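Beta sliding clamp (Streptococcus pneumoniae, PDB 2AWA) probably forms a ring-shaped head-to-tail homodimer around DNA that tethers DNA polymerases and other proteins to it, making replication processive. Local coordinates at residues B[351-356]-B[378-383]. Sequence-based numbering, arbitrary orientation.
Sequences KALNSE and EDFMQL
Phe-380 meets Ala-352 and Leu-353 where strand 379-384, the last of the chain, faces the loop that leads from helix 343-351 into strand 357-362. With its CG anti to the backbone N (chi1 176°), the ring extends from the strand toward the loop, and the touching is done by CD2, CE2 and CZ, along one side of the ring. CE2 lies 3.7 Å from CD2 of Leu-353, which meets the ring obliquely, and equally 3.7 Å from the backbone O of Ala-352. CZ is 4.0 Å from CB of Ala-352. A long, flat aromatic suits this place because it bridges the distance between the two backbones, 8.8 Å between the CA atoms of Leu-353 and Phe-380. Alanine, with a single methyl, fits where the loop backbone itself comes close to the ring, while one methyl of the leucine, CD2, reaches both Phe-380 and Gln-382.

The intervening Met-381, a selenomethionine, points its side chain away from the loop, as expected in an extended strand, and Gln-382 returns to the side of Phe-380. Its chain runs extended beyond CG (chi2 177°) and carries the amide to the loop, where NE2 packs 3.9 Å from CD2 of Leu-353. The same nitrogen donates a hydrogen bond to the backbone O of Ser-349 near the end of helix 343-351, so glutamine combines the length to cross with a polar end for a helix carbonyl. Phe-163 packs against both Ala-352 and Gln-382.

The two segments thus meet through van der Waals packing, all four touching residues buried, with two polar atoms among the neighbours; the directional bond from Gln-382 to Ser-349 lies just beside it, holding the NE2 end of the amide in place and tying the end of the helix to a sheet that runs on from the C-terminal domain into the central one.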
# COMPACT_ATOMS: atom_id res chain seq x y z
N LYS B 351 16.91 8.46 -12.09
CA LYS B 351 16.76 7.50 -10.99
C LYS B 351 17.78 6.38 -11.08
O LYS B 351 18.12 5.78 -10.08
CB LYS B 351 15.35 6.88 -10.96
CG LYS B 351 14.25 7.82 -10.44
CD LYS B 351 12.89 7.09 -10.30
CE LYS B 351 12.04 7.61 -9.10
NZ LYS B 351 11.31 8.92 -9.34
N ALA B 352 18.29 6.09 -12.27
CA ALA B 352 19.27 5.02 -12.42
C ALA B 352 20.67 5.43 -12.00
O ALA B 352 21.51 4.57 -11.80
CB ALA B 352 19.29 4.51 -13.85
N LEU B 353 20.94 6.72 -11.87
CA LEU B 353 22.28 7.18 -11.54
C LEU B 353 22.51 7.15 -10.03
O LEU B 353 21.57 7.37 -9.26
CB LEU B 353 22.53 8.60 -12.05
CG LEU B 353 22.29 8.80 -13.55
CD1 LEU B 353 22.07 10.27 -13.84
CD2 LEU B 353 23.43 8.24 -14.37
N ASN B 354 23.75 6.86 -9.63
CA ASN B 354 24.17 6.97 -8.24
C ASN B 354 25.01 8.24 -7.97
O ASN B 354 25.50 8.43 -6.87
CB ASN B 354 24.94 5.71 -7.81
CG ASN B 354 24.08 4.43 -7.91
OD1 ASN B 354 22.95 4.39 -7.43
ND2 ASN B 354 24.64 3.37 -8.52
N SER B 355 25.16 9.11 -8.97
CA SER B 355 26.02 10.29 -8.85
C SER B 355 25.28 11.58 -8.55
O SER B 355 24.10 11.72 -8.87
CB SER B 355 26.84 10.47 -10.12
OG SER B 355 26.02 10.79 -11.21
N GLU B 356 26.00 12.52 -7.96
CA GLU B 356 25.45 13.84 -7.66
C GLU B 356 25.07 14.60 -8.92
O GLU B 356 24.11 15.35 -8.93
CB GLU B 356 26.46 14.66 -6.84
CG GLU B 356 25.89 15.97 -6.32
CD GLU B 356 26.90 16.82 -5.55
OE1 GLU B 356 27.85 16.27 -4.95
OE2 GLU B 356 26.73 18.06 -5.55
N GLU B 378 33.00 5.30 -14.03
CA GLU B 378 31.97 4.37 -14.49
C GLU B 378 31.64 4.46 -15.99
O GLU B 378 31.41 5.55 -16.50
CB GLU B 378 30.70 4.60 -13.69
CG GLU B 378 29.74 3.43 -13.72
CD GLU B 378 28.60 3.59 -12.75
OE1 GLU B 378 28.24 4.76 -12.46
OE2 GLU B 378 28.07 2.56 -12.29
N ASP B 379 31.60 3.31 -16.66
CA ASP B 379 31.24 3.24 -18.09
C ASP B 379 29.74 2.95 -18.24
O ASP B 379 29.31 1.89 -18.69
CB ASP B 379 32.09 2.20 -18.80
CG ASP B 379 32.06 2.35 -20.31
OD1 ASP B 379 31.07 2.91 -20.84
OD2 ASP B 379 33.01 1.90 -20.97
N PHE B 380 28.96 3.94 -17.82
CA PHE B 380 27.51 3.82 -17.73
C PHE B 380 26.92 4.92 -18.59
O PHE B 380 27.10 6.09 -18.30
CB PHE B 380 27.05 3.91 -16.26
CG PHE B 380 25.55 3.90 -16.08
CD1 PHE B 380 24.72 3.19 -16.95
CD2 PHE B 380 24.97 4.61 -15.02
CE1 PHE B 380 23.35 3.20 -16.78
CE2 PHE B 380 23.60 4.60 -14.84
CZ PHE B 380 22.79 3.90 -15.72
N MSE B 381 26.24 4.49 -19.64
CA MSE B 381 25.86 5.30 -20.79
C MSE B 381 24.37 5.10 -21.11
O MSE B 381 23.88 3.98 -21.15
CB MSE B 381 26.72 4.81 -21.97
CG MSE B 381 26.16 5.04 -23.38
SE MSE B 381 26.33 6.91 -23.86
CE MSE B 381 28.38 7.04 -23.98
N GLN B 382 23.63 6.17 -21.32
CA GLN B 382 22.22 6.06 -21.69
C GLN B 382 21.91 6.96 -22.86
O GLN B 382 22.63 7.93 -23.11
CB GLN B 382 21.32 6.43 -20.51
CG GLN B 382 21.51 5.54 -19.32
CD GLN B 382 20.67 5.96 -18.15
OE1 GLN B 382 19.46 5.73 -18.14
NE2 GLN B 382 21.30 6.56 -17.16
N LEU B 383 20.83 6.62 -23.56
CA LEU B 383 20.35 7.31 -24.76
C LEU B 383 18.85 7.51 -24.69
O LEU B 383 18.13 6.63 -24.24
CB LEU B 383 20.60 6.47 -26.01
CG LEU B 383 21.94 6.46 -26.69
CD1 LEU B 383 21.86 5.51 -27.86
CD2 LEU B 383 22.28 7.85 -27.16